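Local coordinates for protein CRISPR-associated endoribonuclease Cas2 2 (Sulfolobus solfataricus, PDB 3EXC) that acts as a single-stranded-RNA-specific endoribonuclease of the CRISPR antiviral defence system, working as a homodimer that assembles with a Cas1 homodimer, at residues 49-52 / 53-57; 70-73 / 74-77. The protein carries 2 engineered substitutions. All coordinates share one frame; numbering follows the deposited sequence.

Contact 1 of 2, residues 49-52 / 53-57; sequences DLVR and VVKLI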
loop_
_atom_site.group_PDB
_atom_site.type_symbol
_atom_site.label_atom_id
_atom_site.label_comp_id
_atom_site.label_asym_id
_atom_site.label_seq_id
_atom_site.Cartn_x
_atom_site.Cartn_y
_atom_site.Cartn_z
ATOM N N ASP A 49 -18.239 -7.627 3.552
ATOM C CA ASP A 49 -18.701 -6.295 3.171
ATOM C C ASP A 49 -17.652 -5.409 2.564
ATOM O O ASP A 49 -17.957 -4.682 1.615
ATOM C CB ASP A 49 -19.350 -5.575 4.330
ATOM C CG ASP A 49 -20.767 -5.989 4.498
ATOM O OD1 ASP A 49 -21.480 -5.347 5.287
ATOM O OD2 ASP A 49 -21.188 -6.966 3.817
ATOM N N LEU A 50 -16.437 -5.463 3.128
ATOM C CA LEU A 50 -15.267 -4.794 2.578
ATOM C C LEU A 50 -15.024 -5.184 1.106
ATOM O O LEU A 50 -14.918 -4.324 0.233
ATOM C CB LEU A 50 -14.010 -5.049 3.428
ATOM C CG LEU A 50 -12.739 -4.400 2.919
ATOM C CD1 LEU A 50 -12.971 -2.932 2.897
ATOM C CD2 LEU A 50 -11.570 -4.722 3.847
ATOM N N VAL A 51 -14.961 -6.474 0.828
ATOM C CA VAL A 51 -14.727 -6.915 -0.518
ATOM C C VAL A 51 -15.857 -6.475 -1.437
ATOM O O VAL A 51 -15.580 -5.983 -2.538
ATOM C CB VAL A 51 -14.493 -8.437 -0.555
ATOM C CG1 VAL A 51 -14.443 -8.972 -1.968
ATOM C CG2 VAL A 51 -13.188 -8.784 0.192
ATOM N N ARG A 52 -17.111 -6.610 -0.995
ATOM C CA ARG A 52 -18.258 -6.207 -1.822
ATOM C C ARG A 52 -18.150 -4.705 -2.114
ATOM O O ARG A 52 -18.243 -4.275 -3.250
ATOM C CB ARG A 52 -19.586 -6.581 -1.157
ATOM C CG ARG A 52 -20.596 -7.348 -2.067
ATOM C CD ARG A 52 -22.084 -6.934 -1.823
ATOM N NE ARG A 52 -22.386 -6.232 -0.530
ATOM C CZ ARG A 52 -23.631 -5.946 -0.072
ATOM N NH1 ARG A 52 -23.776 -5.318 1.095
ATOM N NH2 ARG A 52 -24.741 -6.284 -0.776
ATOM N N VAL A 53 -17.875 -3.887 -1.119
ATOM C CA VAL A 53 -17.716 -2.456 -1.366
ATOM C C VAL A 53 -16.666 -2.131 -2.407
ATOM O O VAL A 53 -16.906 -1.357 -3.342
ATOM C CB VAL A 53 -17.335 -1.733 -0.069
ATOM C CG1 VAL A 53 -16.606 -0.356 -0.320
ATOM C CG2 VAL A 53 -18.541 -1.635 0.849
ATOM N N VAL A 54 -15.476 -2.697 -2.248
ATOM C CA VAL A 54 -14.435 -2.412 -3.176
ATOM C C VAL A 54 -14.865 -2.840 -4.566
ATOM O O VAL A 54 -14.773 -2.072 -5.491
ATOM C CB VAL A 54 -13.135 -3.121 -2.742
ATOM C CG1 VAL A 54 -12.117 -3.030 -3.857
ATOM C CG2 VAL A 54 -12.590 -2.503 -1.447
ATOM N N LYS A 55 -15.355 -4.068 -4.719
ATOM C CA LYS A 55 -15.752 -4.556 -6.073
ATOM C C LYS A 55 -16.824 -3.675 -6.779
ATOM O O LYS A 55 -16.794 -3.485 -8.019
ATOM C CB LYS A 55 -16.254 -6.008 -6.044
ATOM C CG LYS A 55 -15.218 -7.099 -5.715
ATOM C CD LYS A 55 -15.879 -8.504 -5.830
ATOM C CE LYS A 55 -14.828 -9.585 -5.552
ATOM N NZ LYS A 55 -13.927 -9.923 -6.740
ATOM N N LEU A 56 -17.759 -3.142 -5.995
ATOM C CA LEU A 56 -18.874 -2.387 -6.565
ATOM C C LEU A 56 -18.367 -1.031 -7.022
ATOM O O LEU A 56 -18.869 -0.490 -8.005
ATOM C CB LEU A 56 -19.996 -2.256 -5.554
ATOM C CG LEU A 56 -20.792 -3.520 -5.155
ATOM C CD1 LEU A 56 -21.815 -3.315 -4.037
ATOM C CD2 LEU A 56 -21.549 -4.122 -6.319
ATOM N N ILE A 57 -17.338 -0.503 -6.366
ATOM C CA ILE A 57 -16.893 0.856 -6.667
ATOM C C ILE A 57 -15.841 0.906 -7.774
ATOM O O ILE A 57 -15.873 1.775 -8.624
ATOM C CB ILE A 57 -16.316 1.588 -5.392
ATOM C CG1 ILE A 57 -17.452 1.916 -4.415
ATOM C CG2 ILE A 57 -15.569 2.927 -5.799
ATOM C CD1 ILE A 57 -16.930 2.258 -3.014
#

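Contact 2 of 2, residues 70-73 / 74-77; sequences LGIR and DWER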
loop_
_atom_site.group_PDB
_atom_site.type_symbol
_atom_site.label_atom_id
_atom_site.label_comp_id
_atom_site.label_asym_id
_atom_site.label_seq_id
_atom_site.Cartn_x
_atom_site.Cartn_y
_atom_site.Cartn_z
ATOM N N LEU A 70 -2.449 -8.204 8.291
ATOM C CA LEU A 70 -1.196 -8.334 8.984
ATOM C C LEU A 70 -1.357 -8.370 10.466
ATOM O O LEU A 70 -2.407 -8.044 10.940
ATOM C CB LEU A 70 -0.235 -7.268 8.590
ATOM C CG LEU A 70 -0.624 -5.834 8.710
ATOM C CD1 LEU A 70 0.558 -5.148 8.133
ATOM C CD2 LEU A 70 -1.822 -5.618 7.891
ATOM N N GLY A 71 -0.367 -8.874 11.176
ATOM C CA GLY A 71 -0.464 -8.958 12.634
ATOM C C GLY A 71 -0.213 -7.550 13.165
ATOM O O GLY A 71 0.453 -6.698 12.546
ATOM N N ILE A 72 -0.747 -7.288 14.323
ATOM C CA ILE A 72 -0.570 -6.018 14.987
ATOM C C ILE A 72 0.924 -5.664 15.133
ATOM O O ILE A 72 1.296 -4.512 14.918
ATOM C CB ILE A 72 -1.357 -6.041 16.362
ATOM C CG1 ILE A 72 -1.189 -4.723 17.132
ATOM C CG2 ILE A 72 -0.905 -7.176 17.238
ATOM C CD1 ILE A 72 -1.668 -3.419 16.239
ATOM N N ARG A 73 1.783 -6.622 15.511
ATOM C CA ARG A 73 3.187 -6.317 15.744
ATOM C C ARG A 73 3.898 -5.974 14.435
ATOM O O ARG A 73 4.768 -5.133 14.455
ATOM C CB ARG A 73 3.916 -7.433 16.502
ATOM C CG ARG A 73 3.460 -7.544 17.939
ATOM C CD ARG A 73 3.867 -6.306 18.826
ATOM N NE ARG A 73 5.330 -6.119 18.887
ATOM C CZ ARG A 73 5.986 -4.998 18.587
ATOM N NH1 ARG A 73 7.295 -4.999 18.665
ATOM N NH2 ARG A 73 5.352 -3.881 18.217
ATOM N N ASP A 74 3.532 -6.612 13.314
ATOM C CA ASP A 74 4.093 -6.231 12.008
ATOM C C ASP A 74 3.693 -4.806 11.649
ATOM O O ASP A 74 4.491 -4.045 11.118
ATOM C CB ASP A 74 3.509 -7.074 10.845
ATOM C CG ASP A 74 3.724 -8.567 11.014
ATOM O OD1 ASP A 74 4.880 -8.934 11.444
ATOM O OD2 ASP A 74 2.712 -9.372 10.702
ATOM N N TRP A 75 2.442 -4.428 11.875
ATOM C CA TRP A 75 2.041 -3.050 11.581
ATOM C C TRP A 75 2.819 -2.039 12.473
ATOM O O TRP A 75 3.361 -0.994 12.039
ATOM C CB TRP A 75 0.565 -2.953 11.879
ATOM C CG TRP A 75 0.089 -1.547 11.825
ATOM C CD1 TRP A 75 -0.427 -0.807 12.861
ATOM C CD2 TRP A 75 0.101 -0.694 10.676
ATOM N NE1 TRP A 75 -0.748 0.477 12.410
ATOM C CE2 TRP A 75 -0.439 0.561 11.075
ATOM C CE3 TRP A 75 0.554 -0.859 9.346
ATOM C CZ2 TRP A 75 -0.541 1.640 10.202
ATOM C CZ3 TRP A 75 0.428 0.205 8.462
ATOM C CH2 TRP A 75 -0.094 1.445 8.900
ATOM N N GLU A 76 2.873 -2.367 13.763
ATOM C CA GLU A 76 3.617 -1.542 14.733
ATOM C C GLU A 76 5.073 -1.325 14.340
ATOM O O GLU A 76 5.598 -0.278 14.537
ATOM C CB GLU A 76 3.509 -2.159 16.139
ATOM C CG GLU A 76 2.140 -1.869 16.631
ATOM C CD GLU A 76 1.888 -2.346 18.042
ATOM O OE1 GLU A 76 2.640 -3.219 18.559
ATOM O OE2 GLU A 76 0.915 -1.829 18.661
ATOM N N ARG A 77 5.718 -2.322 13.788
ATOM C CA ARG A 77 7.088 -2.193 13.447
ATOM C C ARG A 77 7.288 -1.668 12.050
ATOM O O ARG A 77 8.374 -1.696 11.582
ATOM C CB ARG A 77 7.792 -3.538 13.556
ATOM C CG ARG A 77 7.767 -4.097 14.991
ATOM C CD ARG A 77 8.999 -4.995 15.279
ATOM N NE ARG A 77 10.123 -4.079 15.583
ATOM C CZ ARG A 77 11.257 -3.937 14.853
ATOM N NH1 ARG A 77 12.152 -3.053 15.224
ATOM N NH2 ARG A 77 11.533 -4.693 13.811
#

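Contact 1 of 2, residues 49-52 / 53-57
Val-51 and Lys-55 lie side by side one helical turn apart and point the same way, with Val-51 CG1 3.7 Å from Lys-55 CE. The valine methyl is placed there by its torsion: CG1 is anti to the backbone N (chi1 172°), and the lysine passes it with an extended chain that bends only at its last torsion, carrying the ammonium end away. On the next face of the helix the touch is looser and wholly apolar, Leu-50 CD1 standing 4.4 Å from Val-54 CG2. Arg-52 and Leu-56 barely meet through their side chains, CD to CD1 at 4.3 Å; the leucine instead rests its CG against Arg-52 O.

What sets these spacings is the backbone. Four successive i to i+4 hydrogen bonds cross from one segment to the other: Val-53 N to Asp-49 O (2.8 Å), Val-54 N to Leu-50 O, Lys-55 N to Val-51 O (2.9 Å) and Leu-56 N to Arg-52 O. The middle two are nearly straight at the hydrogen, 173° for Lys-55, while the last closes to 150°. Such a run is the signature of a regular alpha-helix.

The segments form most of helix 47-57 of the ferredoxin-like Cas2 fold. Asp-49, Arg-52, Lys-55 and Leu-56 are on its exposed part. Leu-50 packs on Leu-25 and Val-54 on Leu-21 of helix 15-27, and both also reach strand 64-70, at Ile-67 and Val-65 respectively. Val-51 and Val-54 further meet Ile-79 and Ile-81 of the second subunit.

Contact 2 of 2, residues 70-73 / 74-77
Helix 72-76 starts here, directly after the end of strand 64-70. Gly-71 occupies the N-cap position, and its backbone N donates to Asp-74 OD2 at 3.2 Å, the aspartate lying three residues further on. This side-chain-to-backbone bond resembles one half of a capping box. The N-H meets OD2 on its anti side, 28° out of the carboxylate plane. Behind it, Gly-71 O accepts Trp-75 N at 3.1 Å and Ile-72 O accepts Glu-76 N at 2.9 Å, giving the first helical turn; Arg-77 N closes on Arg-73 O less straightly, at 143°, where the chain leaves helical geometry.

On the outer side, Arg-73 NH2 makes a salt bridge with Glu-76 OE1 at 2.8 Å. Bends at chi2 and chi3 curl the arginine back toward Glu-76. The carboxylate lies at the edge of the guanidinium, although the two planes are turned 60° apart. Ile-72 CD1 approaches the edge of the Trp-75 indole at CD1, 4.4 Å away, while Leu-70 CD1 reaches Trp-75 CB. The indole itself takes part in cation-pi contacts with Lys-5 and Arg-78.

Arg-77 brings a second guanidinium near the first, Arg-73 NH1 standing 4.3 Å from Arg-77 NE, and the carboxylate of Glu-76 probably offsets part of this like-charge proximity. The Asp-74 carboxylate also lies close to Asp-74 of the second subunit, which may raise its proton affinity, whereas the Gly-71 N-H and the helix start should oppose that shift.

How the contacts relate
Contact 1 and contact 2 lie on opposite sides of the chain's centre, with centres 24 Å apart and nearest atoms about 11 Å apart, so they do not touch. Each mixes buried and exposed residues, but they do so differently: in helix 47-57 the inward leucine and valine pack on helix 15-27 and the sheet, whereas in contact 2 Leu-70, closing strand 64-70, and Trp-75 of the shorter helix 72-76 pack against strand 5-11. Strand 64-70 is common to both. Backbone bonds and apolar packing carry contact 1; contact 2 adds a carboxylate bonded to the N-cap N-H and a salt bridge. Both also meet the second subunit.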